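PDB 2F4E: AtFKBP42 from Arabidopsis thaliana, which probably catalyses cis-trans isomerization of peptidyl-proline bonds, and modulates ABC-transporter-mediated uptake into the vacuole as well as cell elongation and orientation. Local coordinates for residues A[95-99]-A[100-104]; A[142-145]-A[146-149]. One frame throughout, in Å; residues are numbered along the deposited sequence.

Interaction 1 of 2, residues A[95-99]-A[100-104]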
ATOM      1  N   ILE A  95      -2.684  10.456   2.779  1.00 35.41           N
ATOM      2  CA  ILE A  95      -1.781  10.976   1.768  1.00 38.86           C
ATOM      3  C   ILE A  95      -2.401  11.067   0.396  1.00 38.35           C
ATOM      4  O   ILE A  95      -3.466  10.511   0.127  1.00 38.90           O
ATOM      5  CB  ILE A  95      -0.489  10.129   1.637  1.00 36.82           C
ATOM      6  CG1 ILE A  95      -0.838   8.684   1.274  1.00 37.63           C
ATOM      7  CG2 ILE A  95       0.309  10.203   2.929  1.00 39.49           C
ATOM      8  CD1 ILE A  95       0.328   7.888   0.716  1.00 31.41           C
ATOM      9  N   GLU A  96      -1.715  11.800  -0.465  1.00 39.39           N
ATOM     10  CA  GLU A  96      -2.129  11.972  -1.845  1.00 39.82           C
ATOM     11  C   GLU A  96      -1.059  11.274  -2.653  1.00 38.44           C
ATOM     12  O   GLU A  96       0.100  11.662  -2.616  1.00 38.83           O
ATOM     13  CB  GLU A  96      -2.164  13.449  -2.216  1.00 43.19           C
ATOM     14  CG  GLU A  96      -2.543  13.722  -3.658  1.00 47.97           C
ATOM     15  CD  GLU A  96      -2.677  15.207  -3.948  1.00 51.63           C
ATOM     16  OE1 GLU A  96      -3.106  15.950  -3.038  1.00 55.01           O
ATOM     17  OE2 GLU A  96      -2.343  15.632  -5.076  1.00 53.71           O
ATOM     18  N   LEU A  97      -1.451  10.235  -3.370  1.00 38.80           N
ATOM     19  CA  LEU A  97      -0.521   9.467  -4.179  1.00 37.58           C
ATOM     20  C   LEU A  97      -0.894   9.584  -5.652  1.00 40.34           C
ATOM     21  O   LEU A  97      -1.978   9.155  -6.062  1.00 41.30           O
ATOM     22  CB  LEU A  97      -0.579   8.003  -3.752  1.00 36.95           C
ATOM     23  CG  LEU A  97       0.324   7.010  -4.486  1.00 40.70           C
ATOM     24  CD1 LEU A  97       1.763   7.197  -4.045  1.00 43.22           C
ATOM     25  CD2 LEU A  97      -0.124   5.599  -4.169  1.00 41.11           C
ATOM     26  N   VAL A  98      -0.005  10.170  -6.448  1.00 39.84           N
ATOM     27  CA  VAL A  98      -0.274  10.305  -7.876  1.00 40.92           C
ATOM     28  C   VAL A  98       0.373   9.130  -8.603  1.00 42.20           C
ATOM     29  O   VAL A  98       1.595   9.051  -8.728  1.00 44.17           O
ATOM     30  CB  VAL A  98       0.273  11.642  -8.445  1.00 40.14           C
ATOM     31  CG1 VAL A  98       0.010  11.725  -9.935  1.00 38.93           C
ATOM     32  CG2 VAL A  98      -0.389  12.818  -7.741  1.00 39.03           C
ATOM     33  N   LEU A  99      -0.459   8.198  -9.047  1.00 43.29           N
ATOM     34  CA  LEU A  99       0.014   7.024  -9.762  1.00 43.82           C
ATOM     35  C   LEU A  99       0.883   7.415 -10.954  1.00 46.62           C
ATOM     36  O   LEU A  99       0.475   8.225 -11.792  1.00 46.30           O
ATOM     37  CB  LEU A  99      -1.185   6.213 -10.235  1.00 42.79           C
ATOM     38  CG  LEU A  99      -1.960   5.599  -9.071  1.00 41.99           C
ATOM     39  CD1 LEU A  99      -3.356   5.148  -9.512  1.00 42.12           C
ATOM     40  CD2 LEU A  99      -1.158   4.444  -8.527  1.00 41.52           C
ATOM     41  N   GLY A 100       2.082   6.839 -11.024  1.00 48.39           N
ATOM     42  CA  GLY A 100       2.989   7.149 -12.111  1.00 48.38           C
ATOM     43  C   GLY A 100       4.023   8.179 -11.686  1.00 50.01           C
ATOM     44  O   GLY A 100       5.029   8.379 -12.363  1.00 49.92           O
ATOM     45  N   LYS A 101       3.781   8.844 -10.562  1.00 49.56           N
ATOM     46  CA  LYS A 101       4.725   9.836 -10.066  1.00 50.91           C
ATOM     47  C   LYS A 101       5.028   9.632  -8.588  1.00 51.25           C
ATOM     48  O   LYS A 101       5.576  10.523  -7.928  1.00 51.74           O
ATOM     49  CB  LYS A 101       4.193  11.250 -10.312  1.00 54.19           C
ATOM     50  CG  LYS A 101       4.083  11.597 -11.800  1.00 56.19           C
ATOM     51  CD  LYS A 101       3.870  13.100 -12.056  1.00 59.25           C
ATOM     52  CE  LYS A 101       3.963  13.428 -13.562  1.00 59.37           C
ATOM     53  NZ  LYS A 101       5.316  13.123 -14.162  1.00 59.55           N
ATOM     54  N   GLU A 102       4.702   8.445  -8.075  1.00 50.23           N
ATOM     55  CA  GLU A 102       4.944   8.141  -6.669  1.00 49.97           C
ATOM     56  C   GLU A 102       6.430   8.024  -6.382  1.00 49.09           C
ATOM     57  O   GLU A 102       7.226   7.744  -7.277  1.00 48.42           O
ATOM     58  CB  GLU A 102       4.262   6.823  -6.260  1.00 50.26           C
ATOM     59  CG  GLU A 102       5.040   5.538  -6.641  1.00 53.09           C
ATOM     60  CD  GLU A 102       4.711   4.999  -8.040  1.00 54.72           C
ATOM     61  OE1 GLU A 102       3.695   5.439  -8.629  1.00 52.86           O
ATOM     62  OE2 GLU A 102       5.482   4.138  -8.547  1.00 54.64           O
ATOM     63  N   LYS A 103       6.802   8.241  -5.127  1.00 48.50           N
ATOM     64  CA  LYS A 103       8.197   8.114  -4.729  1.00 48.77           C
ATOM     65  C   LYS A 103       8.590   6.653  -4.945  1.00 47.81           C
ATOM     66  O   LYS A 103       7.732   5.766  -5.010  1.00 45.46           O
ATOM     67  CB  LYS A 103       8.379   8.464  -3.251  1.00 51.67           C
ATOM     68  CG  LYS A 103       7.763   9.787  -2.841  1.00 54.21           C
ATOM     69  CD  LYS A 103       8.098  10.104  -1.395  1.00 58.18           C
ATOM     70  CE  LYS A 103       7.234  11.229  -0.846  1.00 59.94           C
ATOM     71  NZ  LYS A 103       5.789  10.836  -0.883  1.00 58.97           N
ATOM     72  N   LYS A 104       9.887   6.396  -5.033  1.00 47.76           N
ATOM     73  CA  LYS A 104      10.352   5.041  -5.262  1.00 47.76           C
ATOM     74  C   LYS A 104      10.029   4.073  -4.127  1.00 44.06           C
ATOM     75  O   LYS A 104       9.745   2.896  -4.363  1.00 42.20           O
ATOM     76  CB  LYS A 104      11.862   5.039  -5.525  1.00 51.12           C
ATOM     77  CG  LYS A 104      12.405   3.661  -5.875  1.00 55.16           C
ATOM     78  CD  LYS A 104      13.903   3.664  -6.070  1.00 57.87           C
ATOM     79  CE  LYS A 104      14.408   2.263  -6.363  1.00 61.39           C
ATOM     80  NZ  LYS A 104      15.884   2.257  -6.589  1.00 65.29           N
TER

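Interaction 2 of 2, residues A[142-145]-A[146-149]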
ATOM      1  N   ASN A 142      13.079   3.932  10.011  1.00 37.79           N
ATOM      2  CA  ASN A 142      14.235   3.062  10.021  1.00 38.34           C
ATOM      3  C   ASN A 142      13.752   1.737   9.452  1.00 37.14           C
ATOM      4  O   ASN A 142      12.986   1.024  10.094  1.00 36.88           O
ATOM      5  CB  ASN A 142      14.771   2.868  11.441  1.00 38.97           C
ATOM      6  CG  ASN A 142      15.676   1.649  11.564  1.00 41.88           C
ATOM      7  OD1 ASN A 142      15.320   0.674  12.222  1.00 44.86           O
ATOM      8  ND2 ASN A 142      16.847   1.699  10.932  1.00 43.43           N
ATOM      9  N   VAL A 143      14.164   1.434   8.226  1.00 36.81           N
ATOM     10  CA  VAL A 143      13.781   0.189   7.584  1.00 36.58           C
ATOM     11  C   VAL A 143      15.039  -0.572   7.228  1.00 36.68           C
ATOM     12  O   VAL A 143      15.916  -0.036   6.558  1.00 35.13           O
ATOM     13  CB  VAL A 143      12.972   0.430   6.289  1.00 36.54           C
ATOM     14  CG1 VAL A 143      12.724  -0.895   5.579  1.00 34.98           C
ATOM     15  CG2 VAL A 143      11.659   1.100   6.618  1.00 35.17           C
ATOM     16  N   PRO A 144      15.152  -1.828   7.697  1.00 37.74           N
ATOM     17  CA  PRO A 144      16.311  -2.689   7.432  1.00 37.58           C
ATOM     18  C   PRO A 144      16.503  -2.953   5.948  1.00 37.01           C
ATOM     19  O   PRO A 144      15.599  -2.735   5.149  1.00 36.15           O
ATOM     20  CB  PRO A 144      15.966  -3.971   8.188  1.00 38.42           C
ATOM     21  CG  PRO A 144      15.149  -3.480   9.331  1.00 38.71           C
ATOM     22  CD  PRO A 144      14.243  -2.472   8.663  1.00 38.93           C
ATOM     23  N   PRO A 145      17.698  -3.408   5.560  1.00 38.69           N
ATOM     24  CA  PRO A 145      17.994  -3.707   4.158  1.00 37.66           C
ATOM     25  C   PRO A 145      17.156  -4.899   3.680  1.00 37.73           C
ATOM     26  O   PRO A 145      16.869  -5.806   4.452  1.00 36.98           O
ATOM     27  CB  PRO A 145      19.486  -4.028   4.190  1.00 39.59           C
ATOM     28  CG  PRO A 145      19.989  -3.188   5.310  1.00 39.36           C
ATOM     29  CD  PRO A 145      18.932  -3.402   6.363  1.00 39.56           C
ATOM     30  N   MET A 146      16.755  -4.880   2.413  1.00 39.13           N
ATOM     31  CA  MET A 146      15.965  -5.959   1.823  1.00 38.74           C
ATOM     32  C   MET A 146      14.850  -6.409   2.764  1.00 36.39           C
ATOM     33  O   MET A 146      14.661  -7.597   3.006  1.00 33.40           O
ATOM     34  CB  MET A 146      16.883  -7.140   1.467  1.00 41.54           C
ATOM     35  CG  MET A 146      18.097  -6.733   0.619  1.00 46.03           C
ATOM     36  SD  MET A 146      19.277  -8.061   0.217  1.00 51.50           S
ATOM     37  CE  MET A 146      19.665  -8.670   1.887  1.00 49.64           C
ATOM     38  N   ALA A 147      14.108  -5.445   3.299  1.00 34.92           N
ATOM     39  CA  ALA A 147      13.018  -5.765   4.212  1.00 35.56           C
ATOM     40  C   ALA A 147      11.648  -5.786   3.531  1.00 35.23           C
ATOM     41  O   ALA A 147      11.131  -4.741   3.130  1.00 35.50           O
ATOM     42  CB  ALA A 147      13.008  -4.774   5.377  1.00 35.04           C
ATOM     43  N   ASP A 148      11.061  -6.971   3.400  1.00 36.55           N
ATOM     44  CA  ASP A 148       9.742  -7.072   2.793  1.00 35.35           C
ATOM     45  C   ASP A 148       8.774  -6.330   3.693  1.00 34.92           C
ATOM     46  O   ASP A 148       8.956  -6.295   4.904  1.00 35.13           O
ATOM     47  CB  ASP A 148       9.306  -8.533   2.652  1.00 35.82           C
ATOM     48  CG  ASP A 148       9.962  -9.224   1.471  1.00 39.77           C
ATOM     49  OD1 ASP A 148      10.293  -8.516   0.498  1.00 42.76           O
ATOM     50  OD2 ASP A 148      10.152 -10.459   1.506  1.00 38.11           O
ATOM     51  N   LEU A 149       7.748  -5.740   3.099  1.00 32.98           N
ATOM     52  CA  LEU A 149       6.784  -4.971   3.855  1.00 31.64           C
ATOM     53  C   LEU A 149       5.350  -5.441   3.727  1.00 32.35           C
ATOM     54  O   LEU A 149       4.987  -6.198   2.815  1.00 30.89           O
ATOM     55  CB  LEU A 149       6.852  -3.515   3.414  1.00 30.88           C
ATOM     56  CG  LEU A 149       8.210  -2.816   3.408  1.00 30.89           C
ATOM     57  CD1 LEU A 149       7.997  -1.376   2.993  1.00 31.65           C
ATOM     58  CD2 LEU A 149       8.845  -2.882   4.786  1.00 29.61           C
TER
HETATM   59  O   HOH W   1      14.395  -2.602   2.357  1.00 26.67           O

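Interaction 1 of 2, residues A[95-99]-A[100-104]
Val98 and Lys101 close a type II beta turn by which the chain leaves strand 95-98 for the loop leading to helix 107-113. The turn's backbone bond runs from Lys101 N to Val98 O, 2.9 Å with an N-H...O angle of 154°. Gly100 takes the third position of the turn, where a side chain would strike the carbonyl oxygen of Leu99.

A side-chain bond supplements this one. Gly100 N, the next amide before the Lys101 donor, gives its hydrogen to Glu102 OE1 at 3.2 Å, meeting that oxygen almost end-on to its C-O bond. Two torsions of Glu102 put the carboxylate there: CG sits between the backbone N and the carbonyl carbon (chi1 81°), and a sharp bend at chi2 (-89°) folds the chain back over the turn, with Glu102 OE1 4.1 Å from Leu99 C.

Apolar contacts fill the rest. Leu97 CD1 meets Glu102 CB at 3.4 Å, the two side chains crossing at a slant, so the aliphatic base of the glutamate covers a leucine branch while its acid end grips the backbone. Val98 CG1 lies 4.2 Å from Lys101 CB, while the rest of the lysine chain extends clear of the turn. Leu97 and Leu99 also pack on helix 107-113, at Val113 and Ala110, and Glu102 touches Ala110 too. Shortened to an alanine, Glu102 would keep the CB that meets Leu97 but would probably leave Gly100 N without its carboxylate partner.

Backbone and side chain thus hold successive amides of the turn at the end of strand 95-98, and the glutamate serves both a polar and an apolar neighbour. The N-H it accepts would probably favour its charged form slightly.

Interaction 2 of 2, residues A[142-145]-A[146-149]
Ala147 pushes its methyl into a shallow hollow on the preceding residues of the loop. Val143 CG1 forms one wall, 3.9 Å from Ala147 CB; the Pro144 ring forms another, its CB 4.2 Å from the same methyl; and Pro144 O closes in at 3.3 Å. Val143 can reach in because CG1 stands anti to its backbone N (chi1 174°), beside the carbonyl carbon. Val143 CG1 also meets Leu149 CD2, more loosely, at 4.4 Å, and Val143 and Leu149 both rest on Phe85 of strand 84-87.

The Met146 side chain leaves the bend and touches Trp128. Its backbone adopts a left-handed conformation, phi 44° and psi 48°, which helps turn the chain back, so that the Ala147 methyl faces Val143 and Pro144.

A water spans the bend, donating to Pro144 O at 3.0 Å and accepting from Ala147 N at the same distance. An Ile/Val-Pro-Pro-x-Ala sequence is familiar from FKBP domains, and here, as in relatives, it probably lies in the long loop that overhangs the substrate pocket. Two prolines restrict the backbone and bring no amide N-H of their own, so between 142-145 and 146-149 the link is methyl packing and a water bridge, while backbone bonds from Val143 to Asn137 and from Met146 to Gly133 help place the bend.

How the interactions relate
From the N terminus, the chain passes through strands 45-48, 51-55, 69-78 and 84-87 of the sheet before strand 95-98, which pairs with strand 69-78; interaction 1 then turns it off towards helix 107-113. After that helix comes strand 121-126, then the long loop in which interaction 2 makes its bend and delivers the chain into strand 149-158. The two are therefore in series, neither nested nor crossed. The centres of interactions 1 and 2 lie about 20 Å apart. Both border the same antiparallel sheet, one at the end of a strand and the other at the start of one, and strand 69-78 pairs with both strands.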